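Xylan esterase 1 (Thermoanaerobacterium sp. 'JW/SL YS485', PDB 3FCY) probably removes acetyl groups from xylan and cephalosporin C, as a calcium-binding carbohydrate esterase of family CE7 with an alpha/beta-hydrolase fold. Local coordinates at residues E81-Y86 and A97-P102. Residues are numbered along the deposited sequence; the frame is centred on the assembly and turned at random.
Sequences ECYDLY and AKYIKP
Y83 and Y99 sit opposite one another as a hydrogen-bonded antiparallel pair, and both rings rise from the same face of the sheet, their planes inclined at 36° with centroids 5.8 Å apart. The closest atoms of the two rings are CD2 of Y83 and CD2 of Y99, at 3.8 Å. Different first torsions set the rings in place: in Y83, CG stands beside the backbone N, whereas in Y99 it is swung anti to the N (chi1 168°). CB of Y99 also meets CB of L85 at 4.1 Å. Between the tyrosine backbones, Y83 N gives a nearly straight bond to Y99 O (2.7 Å), but the return bond from Y99 N to Y83 O is bent to 133° at the hydrogen. E81 with K101 and L85 with A97 repeat the two-bond pairing at the ends, so six backbone bonds join the strands.

The other face carries C82 and I100, a non-hydrogen-bonded pair in which SG of C82 rests 4.1 Å from CG2 of I100. Farther along it, D84 and K98 do not touch; a water donates to OD2 of D84 and accepts from NZ of K98 (2.9 Å). H96 also binds that carboxylate oxygen, while the ammonium reaches G122 O and S121 OG and lies against W124 as a cation-pi pair.

The two strands form the hairpin 80-88/94-102 on the antiparallel flank of the central sheet, between strands 69-72 and 136-140. L70 and M194 pack against both L85 and Y99, and the Y99 hydroxyl is hydrogen-bonded to E196 OE2; on the opposite face, helix 128-131 covers I100 through L128 and V131.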
loop_
_atom_site.group_PDB
_atom_site.type_symbol
_atom_site.label_atom_id
_atom_site.label_comp_id
_atom_site.label_asym_id
_atom_site.label_seq_id
_atom_site.Cartn_x
_atom_site.Cartn_y
_atom_site.Cartn_z
ATOM N N GLU A 81 19.873 -12.447 40.766
ATOM C CA GLU A 81 20.844 -11.377 40.593
ATOM C C GLU A 81 20.870 -10.997 39.116
ATOM O O GLU A 81 21.080 -11.850 38.252
ATOM C CB GLU A 81 22.238 -11.839 41.032
ATOM C CG GLU A 81 22.409 -11.996 42.539
ATOM C CD GLU A 81 22.038 -10.735 43.297
ATOM O OE1 GLU A 81 22.503 -9.642 42.905
ATOM O OE2 GLU A 81 21.283 -10.833 44.285
ATOM N N CYS A 82 20.646 -9.720 38.832
ATOM C CA CYS A 82 20.643 -9.231 37.456
ATOM C C CYS A 82 21.909 -8.431 37.193
ATOM O O CYS A 82 22.135 -7.389 37.810
ATOM C CB CYS A 82 19.412 -8.361 37.205
ATOM S SG CYS A 82 17.854 -9.268 37.328
ATOM N N TYR A 83 22.727 -8.929 36.274
ATOM C CA TYR A 83 23.991 -8.285 35.934
ATOM C C TYR A 83 24.138 -7.968 34.454
ATOM O O TYR A 83 23.631 -8.690 33.586
ATOM C CB TYR A 83 25.172 -9.190 36.299
ATOM C CG TYR A 83 25.283 -9.582 37.752
ATOM C CD1 TYR A 83 25.609 -8.639 38.727
ATOM C CD2 TYR A 83 25.098 -10.906 38.148
ATOM C CE1 TYR A 83 25.753 -9.009 40.064
ATOM C CE2 TYR A 83 25.241 -11.286 39.477
ATOM C CZ TYR A 83 25.567 -10.334 40.429
ATOM O OH TYR A 83 25.705 -10.708 41.747
ATOM N N ASP A 84 24.851 -6.882 34.180
ATOM C CA ASP A 84 25.173 -6.499 32.820
ATOM C C ASP A 84 26.559 -7.113 32.676
ATOM O O ASP A 84 27.486 -6.757 33.409
ATOM C CB ASP A 84 25.233 -4.978 32.680
ATOM C CG ASP A 84 23.863 -4.360 32.524
ATOM O OD1 ASP A 84 23.545 -3.407 33.259
ATOM O OD2 ASP A 84 23.101 -4.833 31.655
ATOM N N LEU A 85 26.687 -8.069 31.762
ATOM C CA LEU A 85 27.950 -8.751 31.552
ATOM C C LEU A 85 28.663 -8.233 30.306
ATOM O O LEU A 85 28.047 -8.061 29.254
ATOM C CB LEU A 85 27.702 -10.260 31.437
ATOM C CG LEU A 85 28.895 -11.205 31.247
ATOM C CD1 LEU A 85 28.466 -12.634 31.585
ATOM C CD2 LEU A 85 29.415 -11.124 29.825
ATOM N N TYR A 86 29.961 -7.976 30.440
ATOM C CA TYR A 86 30.763 -7.495 29.322
ATOM C C TYR A 86 31.997 -8.356 29.152
ATOM O O TYR A 86 32.640 -8.732 30.129
ATOM C CB TYR A 86 31.218 -6.053 29.543
ATOM C CG TYR A 86 30.099 -5.081 29.801
ATOM C CD1 TYR A 86 29.562 -4.939 31.079
ATOM C CD2 TYR A 86 29.573 -4.302 28.770
ATOM C CE1 TYR A 86 28.530 -4.046 31.330
ATOM C CE2 TYR A 86 28.537 -3.403 29.009
ATOM C CZ TYR A 86 28.022 -3.282 30.292
ATOM O OH TYR A 86 27.001 -2.405 30.546
ATOM N N ALA A 97 25.889 -8.482 27.297
ATOM C CA ALA A 97 24.812 -9.450 27.434
ATOM C C ALA A 97 24.180 -9.302 28.807
ATOM O O ALA A 97 24.872 -9.024 29.792
ATOM C CB ALA A 97 25.346 -10.875 27.266
ATOM N N LYS A 98 22.861 -9.455 28.863
ATOM C CA LYS A 98 22.160 -9.406 30.134
ATOM C C LYS A 98 22.493 -10.747 30.772
ATOM O O LYS A 98 22.663 -11.738 30.066
ATOM C CB LYS A 98 20.643 -9.291 29.927
ATOM C CG LYS A 98 20.151 -7.888 29.586
ATOM C CD LYS A 98 18.628 -7.869 29.437
ATOM C CE LYS A 98 18.088 -6.446 29.405
ATOM N NZ LYS A 98 18.683 -5.643 28.302
ATOM N N TYR A 99 22.592 -10.778 32.094
ATOM C CA TYR A 99 22.920 -12.008 32.812
ATOM C C TYR A 99 22.106 -12.074 34.097
ATOM O O TYR A 99 22.281 -11.253 35.000
ATOM C CB TYR A 99 24.430 -12.036 33.102
ATOM C CG TYR A 99 24.921 -13.095 34.076
ATOM C CD1 TYR A 99 24.414 -14.395 34.060
ATOM C CD2 TYR A 99 25.946 -12.801 34.979
ATOM C CE1 TYR A 99 24.921 -15.383 34.921
ATOM C CE2 TYR A 99 26.461 -13.774 35.835
ATOM C CZ TYR A 99 25.946 -15.060 35.801
ATOM O OH TYR A 99 26.477 -16.017 36.640
ATOM N N ILE A 100 21.195 -13.043 34.156
ATOM C CA ILE A 100 20.335 -13.225 35.318
ATOM C C ILE A 100 20.651 -14.566 35.970
ATOM O O ILE A 100 20.578 -15.620 35.335
ATOM C CB ILE A 100 18.847 -13.195 34.927
ATOM C CG1 ILE A 100 18.562 -11.965 34.056
ATOM C CG2 ILE A 100 17.988 -13.156 36.183
ATOM C CD1 ILE A 100 17.159 -11.932 33.472
ATOM N N LYS A 101 21.000 -14.509 37.249
ATOM C CA LYS A 101 21.363 -15.694 38.008
ATOM C C LYS A 101 20.378 -15.910 39.149
ATOM O O LYS A 101 20.195 -15.035 39.997
ATOM C CB LYS A 101 22.780 -15.514 38.562
ATOM C CG LYS A 101 23.314 -16.675 39.364
ATOM C CD LYS A 101 24.665 -16.316 39.965
ATOM C CE LYS A 101 25.195 -17.438 40.845
ATOM N NZ LYS A 101 26.493 -17.064 41.475
ATOM N N PRO A 102 19.722 -17.081 39.181
ATOM C CA PRO A 102 18.760 -17.358 40.250
ATOM C C PRO A 102 19.466 -17.518 41.595
ATOM O O PRO A 102 20.594 -18.013 41.659
ATOM C CB PRO A 102 18.098 -18.655 39.785
ATOM C CG PRO A 102 19.213 -19.356 39.069
ATOM C CD PRO A 102 19.853 -18.236 38.272
HETATM O O HOH W 1 20.812 -4.339 29.776
#